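Local structure of histidine--tRNA ligase (Staphylococcus aureus, 1QE0) at residues Lys381-Lys395 with Val398-Asp412. The protein catalyses the ATP-dependent attachment of L-histidine to tRNA(His), releasing AMP and diphosphate, and works as a homodimeric class II aminoacyl-tRNA synthetase. Numbering follows the deposited sequence.
Sequences KFTIVIGDQELENNK and VKNMTTGESETIELD
N400 OD1, on a side chain that packs against F382, is gripped by two backbone N-H groups. T402 N (2.6 Å) comes in nearly along the C=O axis and makes an Asx turn; T403 N (2.8 Å) approaches from above the carbonyl plane and extends it to an Asx motif. Asparagine's short side chain keeps OD1 within range of both as the chain bends away from the strand. The F382 ring lies obliquely against N400, CE1 3.9 Å from N400 CB, and its broad apolar surface also meets F418 edge-to-face. Strands 382-386 and 396-400 run antiparallel in the five-stranded mixed sheet of the anticodon-binding domain. T383 and K399 form a hydrogen-bonded pair, both bonds 3.2 Å: T383 N to K399 O and K399 N to T383 O. Beyond them M401 N donates to K381 O (2.9 Å). The unbranched M401 thioether can bend at chi2 and chi3, bringing SD 3.7 Å from T383 CB; both residues face helix 368-377. Farther along, L411 and L391 supply apolar methyls that meet CD1 to CD1, beside Y344 of helix 338-353. N394 CG lies anti to the backbone N (chi1 179°), carrying the amide toward helix 413-419. Asparagine tolerates the positive phi it adopts just after helix 388-393, and its amide both accepts and donates: OD1 takes D412 N (3.2 Å) in plane on a lone pair, while ND2 bonds weakly to D412 OD1 and E410 OE1.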
loop_
_atom_site.group_PDB
_atom_site.type_symbol
_atom_site.label_atom_id
_atom_site.label_comp_id
_atom_site.label_asym_id
_atom_site.label_seq_id
_atom_site.Cartn_x
_atom_site.Cartn_y
_atom_site.Cartn_z
ATOM N N LYS A 381 -20.603 -12.392 -14.145
ATOM C CA LYS A 381 -21.577 -11.570 -14.847
ATOM C C LYS A 381 -22.213 -12.389 -15.933
ATOM O O LYS A 381 -23.394 -12.252 -16.181
ATOM C CB LYS A 381 -20.935 -10.357 -15.498
ATOM C CG LYS A 381 -20.494 -9.269 -14.578
ATOM C CD LYS A 381 -19.743 -8.280 -15.412
ATOM C CE LYS A 381 -19.223 -7.120 -14.598
ATOM N NZ LYS A 381 -18.745 -6.035 -15.536
ATOM N N PHE A 382 -21.415 -13.206 -16.608
ATOM C CA PHE A 382 -21.909 -14.059 -17.683
ATOM C C PHE A 382 -21.510 -15.478 -17.456
ATOM O O PHE A 382 -20.653 -15.751 -16.622
ATOM C CB PHE A 382 -21.360 -13.616 -19.020
ATOM C CG PHE A 382 -21.696 -12.225 -19.337
ATOM C CD1 PHE A 382 -22.764 -11.938 -20.152
ATOM C CD2 PHE A 382 -21.001 -11.195 -18.744
ATOM C CE1 PHE A 382 -23.146 -10.623 -20.365
ATOM C CE2 PHE A 382 -21.370 -9.892 -18.945
ATOM C CZ PHE A 382 -22.449 -9.602 -19.760
ATOM N N THR A 383 -22.087 -16.372 -18.250
ATOM C CA THR A 383 -21.826 -17.791 -18.152
ATOM C C THR A 383 -21.890 -18.411 -19.537
ATOM O O THR A 383 -22.390 -17.803 -20.483
ATOM C CB THR A 383 -22.863 -18.430 -17.221
ATOM O OG1 THR A 383 -22.351 -18.474 -15.889
ATOM C CG2 THR A 383 -23.243 -19.807 -17.642
ATOM N N ILE A 384 -21.229 -19.555 -19.682
ATOM C CA ILE A 384 -21.266 -20.331 -20.920
ATOM C C ILE A 384 -21.138 -21.811 -20.528
ATOM O O ILE A 384 -20.495 -22.134 -19.507
ATOM C CB ILE A 384 -20.171 -19.964 -21.945
ATOM C CG1 ILE A 384 -18.803 -20.221 -21.383
ATOM C CG2 ILE A 384 -20.311 -18.562 -22.428
ATOM C CD1 ILE A 384 -17.764 -20.078 -22.436
ATOM N N VAL A 385 -21.839 -22.683 -21.268
ATOM C CA VAL A 385 -21.815 -24.133 -21.032
ATOM C C VAL A 385 -21.258 -24.744 -22.293
ATOM O O VAL A 385 -21.937 -24.721 -23.316
ATOM C CB VAL A 385 -23.224 -24.709 -20.826
ATOM C CG1 VAL A 385 -23.143 -26.231 -20.584
ATOM C CG2 VAL A 385 -23.944 -24.004 -19.654
ATOM N N ILE A 386 -19.997 -25.179 -22.258
ATOM C CA ILE A 386 -19.350 -25.774 -23.423
ATOM C C ILE A 386 -19.513 -27.267 -23.328
ATOM O O ILE A 386 -19.157 -27.874 -22.322
ATOM C CB ILE A 386 -17.841 -25.482 -23.495
ATOM C CG1 ILE A 386 -17.559 -23.989 -23.422
ATOM C CG2 ILE A 386 -17.287 -25.970 -24.812
ATOM C CD1 ILE A 386 -16.100 -23.685 -23.367
ATOM N N GLY A 387 -20.071 -27.836 -24.384
ATOM C CA GLY A 387 -20.297 -29.266 -24.465
ATOM C C GLY A 387 -19.859 -29.651 -25.856
ATOM O O GLY A 387 -19.556 -28.777 -26.653
ATOM N N ASP A 388 -19.934 -30.919 -26.212
ATOM C CA ASP A 388 -19.472 -31.309 -27.524
ATOM C C ASP A 388 -20.299 -30.765 -28.693
ATOM O O ASP A 388 -19.752 -30.528 -29.768
ATOM C CB ASP A 388 -19.269 -32.824 -27.599
ATOM C CG ASP A 388 -18.598 -33.418 -26.323
ATOM O OD1 ASP A 388 -18.808 -34.637 -26.070
ATOM O OD2 ASP A 388 -17.886 -32.689 -25.574
ATOM N N GLN A 389 -21.584 -30.503 -28.498
ATOM C CA GLN A 389 -22.354 -29.977 -29.614
ATOM C C GLN A 389 -21.890 -28.571 -29.936
ATOM O O GLN A 389 -21.735 -28.216 -31.097
ATOM C CB GLN A 389 -23.860 -30.033 -29.366
ATOM C CG GLN A 389 -24.308 -29.524 -28.016
ATOM C CD GLN A 389 -25.842 -29.472 -27.884
ATOM O OE1 GLN A 389 -26.539 -29.190 -28.849
ATOM N NE2 GLN A 389 -26.359 -29.757 -26.682
ATOM N N GLU A 390 -21.575 -27.806 -28.896
ATOM C CA GLU A 390 -21.089 -26.426 -29.039
ATOM C C GLU A 390 -19.678 -26.440 -29.628
ATOM O O GLU A 390 -19.276 -25.537 -30.367
ATOM C CB GLU A 390 -21.038 -25.720 -27.672
ATOM C CG GLU A 390 -22.398 -25.439 -27.035
ATOM C CD GLU A 390 -22.998 -26.623 -26.262
ATOM O OE1 GLU A 390 -22.296 -27.611 -25.983
ATOM O OE2 GLU A 390 -24.191 -26.562 -25.891
ATOM N N LEU A 391 -18.948 -27.503 -29.321
ATOM C CA LEU A 391 -17.579 -27.655 -29.767
ATOM C C LEU A 391 -17.498 -27.850 -31.256
ATOM O O LEU A 391 -16.509 -27.489 -31.868
ATOM C CB LEU A 391 -16.915 -28.817 -29.024
ATOM C CG LEU A 391 -15.566 -28.555 -28.356
ATOM C CD1 LEU A 391 -15.424 -27.107 -27.962
ATOM C CD2 LEU A 391 -15.434 -29.451 -27.156
ATOM N N GLU A 392 -18.542 -28.400 -31.851
ATOM C CA GLU A 392 -18.516 -28.611 -33.285
ATOM C C GLU A 392 -19.167 -27.477 -34.058
ATOM O O GLU A 392 -18.549 -26.901 -34.949
ATOM C CB GLU A 392 -19.118 -29.964 -33.644
ATOM C CG GLU A 392 -20.396 -30.281 -32.925
ATOM C CD GLU A 392 -20.962 -31.644 -33.286
ATOM O OE1 GLU A 392 -21.790 -32.170 -32.500
ATOM O OE2 GLU A 392 -20.590 -32.183 -34.354
ATOM N N ASN A 393 -20.398 -27.133 -33.706
ATOM C CA ASN A 393 -21.093 -26.041 -34.375
ATOM C C ASN A 393 -20.274 -24.744 -34.278
ATOM O O ASN A 393 -20.546 -23.795 -35.021
ATOM C CB ASN A 393 -22.450 -25.752 -33.711
ATOM C CG ASN A 393 -23.429 -26.901 -33.797
ATOM O OD1 ASN A 393 -23.888 -27.406 -32.777
ATOM N ND2 ASN A 393 -23.812 -27.270 -35.011
ATOM N N ASN A 394 -19.306 -24.694 -33.354
ATOM C CA ASN A 394 -18.487 -23.505 -33.104
ATOM C C ASN A 394 -19.417 -22.333 -32.797
ATOM O O ASN A 394 -19.379 -21.293 -33.449
ATOM C CB ASN A 394 -17.577 -23.166 -34.286
ATOM C CG ASN A 394 -16.724 -21.895 -34.051
ATOM O OD1 ASN A 394 -16.264 -21.618 -32.941
ATOM N ND2 ASN A 394 -16.527 -21.122 -35.103
ATOM N N LYS A 395 -20.259 -22.496 -31.788
ATOM C CA LYS A 395 -21.182 -21.445 -31.417
ATOM C C LYS A 395 -21.762 -21.771 -30.057
ATOM O O LYS A 395 -22.143 -22.917 -29.807
ATOM C CB LYS A 395 -22.305 -21.353 -32.441
ATOM C CG LYS A 395 -23.091 -22.629 -32.532
ATOM C CD LYS A 395 -24.510 -22.435 -32.070
ATOM C CE LYS A 395 -25.397 -21.949 -33.206
ATOM N NZ LYS A 395 -24.948 -20.682 -33.782
ATOM N N VAL A 398 -24.090 -17.133 -24.839
ATOM C CA VAL A 398 -23.511 -16.420 -23.716
ATOM C C VAL A 398 -24.663 -15.801 -22.903
ATOM O O VAL A 398 -25.244 -14.786 -23.304
ATOM C CB VAL A 398 -22.581 -15.328 -24.224
ATOM C CG1 VAL A 398 -21.850 -14.679 -23.056
ATOM C CG2 VAL A 398 -21.606 -15.911 -25.233
ATOM N N LYS A 399 -25.016 -16.433 -21.787
ATOM C CA LYS A 399 -26.118 -15.961 -20.964
ATOM C C LYS A 399 -25.726 -14.903 -19.955
ATOM O O LYS A 399 -24.865 -15.155 -19.107
ATOM C CB LYS A 399 -26.765 -17.130 -20.210
ATOM C CG LYS A 399 -27.881 -16.707 -19.242
ATOM C CD LYS A 399 -28.296 -17.835 -18.285
ATOM C CE LYS A 399 -29.336 -17.396 -17.212
ATOM N NZ LYS A 399 -30.735 -17.106 -17.725
ATOM N N ASN A 400 -26.365 -13.732 -20.048
ATOM C CA ASN A 400 -26.157 -12.626 -19.115
ATOM C C ASN A 400 -26.801 -13.139 -17.846
ATOM O O ASN A 400 -28.002 -13.355 -17.823
ATOM C CB ASN A 400 -26.919 -11.398 -19.587
ATOM C CG ASN A 400 -26.911 -10.281 -18.576
ATOM O OD1 ASN A 400 -27.217 -10.468 -17.403
ATOM N ND2 ASN A 400 -26.575 -9.095 -19.033
ATOM N N MET A 401 -26.033 -13.311 -16.787
ATOM C CA MET A 401 -26.583 -13.853 -15.559
ATOM C C MET A 401 -27.576 -13.000 -14.798
ATOM O O MET A 401 -28.214 -13.495 -13.868
ATOM C CB MET A 401 -25.469 -14.277 -14.618
ATOM C CG MET A 401 -24.649 -15.413 -15.176
ATOM S SD MET A 401 -25.514 -16.982 -15.123
ATOM C CE MET A 401 -25.209 -17.407 -13.380
ATOM N N THR A 402 -27.697 -11.722 -15.133
ATOM C CA THR A 402 -28.647 -10.902 -14.406
ATOM C C THR A 402 -29.961 -10.844 -15.169
ATOM O O THR A 402 -31.015 -11.194 -14.630
ATOM C CB THR A 402 -28.097 -9.514 -14.160
ATOM O OG1 THR A 402 -26.670 -9.589 -14.094
ATOM C CG2 THR A 402 -28.596 -8.996 -12.832
ATOM N N THR A 403 -29.888 -10.459 -16.442
ATOM C CA THR A 403 -31.075 -10.383 -17.264
ATOM C C THR A 403 -31.513 -11.799 -17.627
ATOM O O THR A 403 -32.675 -12.043 -17.977
ATOM C CB THR A 403 -30.817 -9.616 -18.556
ATOM O OG1 THR A 403 -29.968 -10.393 -19.398
ATOM C CG2 THR A 403 -30.174 -8.288 -18.269
ATOM N N GLY A 404 -30.565 -12.725 -17.596
ATOM C CA GLY A 404 -30.880 -14.096 -17.934
ATOM C C GLY A 404 -31.071 -14.222 -19.429
ATOM O O GLY A 404 -31.547 -15.255 -19.914
ATOM N N GLU A 405 -30.657 -13.190 -20.157
ATOM C CA GLU A 405 -30.779 -13.159 -21.606
ATOM C C GLU A 405 -29.541 -13.817 -22.235
ATOM O O GLU A 405 -28.428 -13.548 -21.809
ATOM C CB GLU A 405 -30.921 -11.693 -22.059
ATOM C CG GLU A 405 -30.712 -11.409 -23.563
ATOM C CD GLU A 405 -29.678 -10.283 -23.861
ATOM O OE1 GLU A 405 -29.520 -9.919 -25.051
ATOM O OE2 GLU A 405 -29.013 -9.776 -22.920
ATOM N N SER A 406 -29.730 -14.725 -23.190
ATOM C CA SER A 406 -28.594 -15.372 -23.854
ATOM C C SER A 406 -28.269 -14.652 -25.150
ATOM O O SER A 406 -29.101 -13.935 -25.681
ATOM C CB SER A 406 -28.906 -16.837 -24.188
ATOM O OG SER A 406 -28.865 -17.689 -23.051
ATOM N N GLU A 407 -27.040 -14.800 -25.623
ATOM C CA GLU A 407 -26.620 -14.231 -26.896
ATOM C C GLU A 407 -25.800 -15.306 -27.534
ATOM O O GLU A 407 -24.918 -15.842 -26.897
ATOM C CB GLU A 407 -25.806 -12.963 -26.726
ATOM C CG GLU A 407 -26.712 -11.804 -26.478
ATOM C CD GLU A 407 -26.588 -10.665 -27.463
ATOM O OE1 GLU A 407 -25.600 -9.924 -27.358
ATOM O OE2 GLU A 407 -27.499 -10.445 -28.286
ATOM N N THR A 408 -26.147 -15.687 -28.757
ATOM C CA THR A 408 -25.434 -16.743 -29.470
ATOM C C THR A 408 -24.309 -16.168 -30.323
ATOM O O THR A 408 -24.552 -15.288 -31.157
ATOM C CB THR A 408 -26.380 -17.488 -30.394
ATOM O OG1 THR A 408 -27.591 -17.768 -29.700
ATOM C CG2 THR A 408 -25.763 -18.792 -30.821
ATOM N N ILE A 409 -23.081 -16.641 -30.112
ATOM C CA ILE A 409 -21.945 -16.165 -30.899
ATOM C C ILE A 409 -21.123 -17.387 -31.249
ATOM O O ILE A 409 -21.400 -18.471 -30.727
ATOM C CB ILE A 409 -21.055 -15.173 -30.115
ATOM C CG1 ILE A 409 -20.411 -15.865 -28.918
ATOM C CG2 ILE A 409 -21.859 -13.961 -29.681
ATOM C CD1 ILE A 409 -19.308 -15.054 -28.306
ATOM N N GLU A 410 -20.169 -17.247 -32.173
ATOM C CA GLU A 410 -19.303 -18.378 -32.521
ATOM C C GLU A 410 -18.241 -18.544 -31.393
ATOM O O GLU A 410 -17.836 -17.551 -30.769
ATOM C CB GLU A 410 -18.648 -18.179 -33.896
ATOM C CG GLU A 410 -17.578 -17.118 -33.944
ATOM C CD GLU A 410 -16.915 -16.983 -35.323
ATOM O OE1 GLU A 410 -16.116 -17.884 -35.691
ATOM O OE2 GLU A 410 -17.184 -15.957 -36.019
ATOM N N LEU A 411 -17.786 -19.770 -31.163
ATOM C CA LEU A 411 -16.821 -20.015 -30.100
ATOM C C LEU A 411 -15.583 -19.171 -30.259
ATOM O O LEU A 411 -15.106 -18.623 -29.263
ATOM C CB LEU A 411 -16.519 -21.497 -29.942
ATOM C CG LEU A 411 -17.094 -22.102 -28.670
ATOM C CD1 LEU A 411 -17.338 -23.544 -28.879
ATOM C CD2 LEU A 411 -16.147 -21.925 -27.542
ATOM N N ASP A 412 -15.091 -19.008 -31.480
ATOM C CA ASP A 412 -13.925 -18.157 -31.696
ATOM C C ASP A 412 -14.099 -16.752 -31.143
ATOM O O ASP A 412 -13.170 -16.185 -30.524
ATOM C CB ASP A 412 -13.615 -18.007 -33.184
ATOM C CG ASP A 412 -12.927 -19.230 -33.750
ATOM O OD1 ASP A 412 -13.580 -20.053 -34.397
ATOM O OD2 ASP A 412 -11.727 -19.382 -33.541
#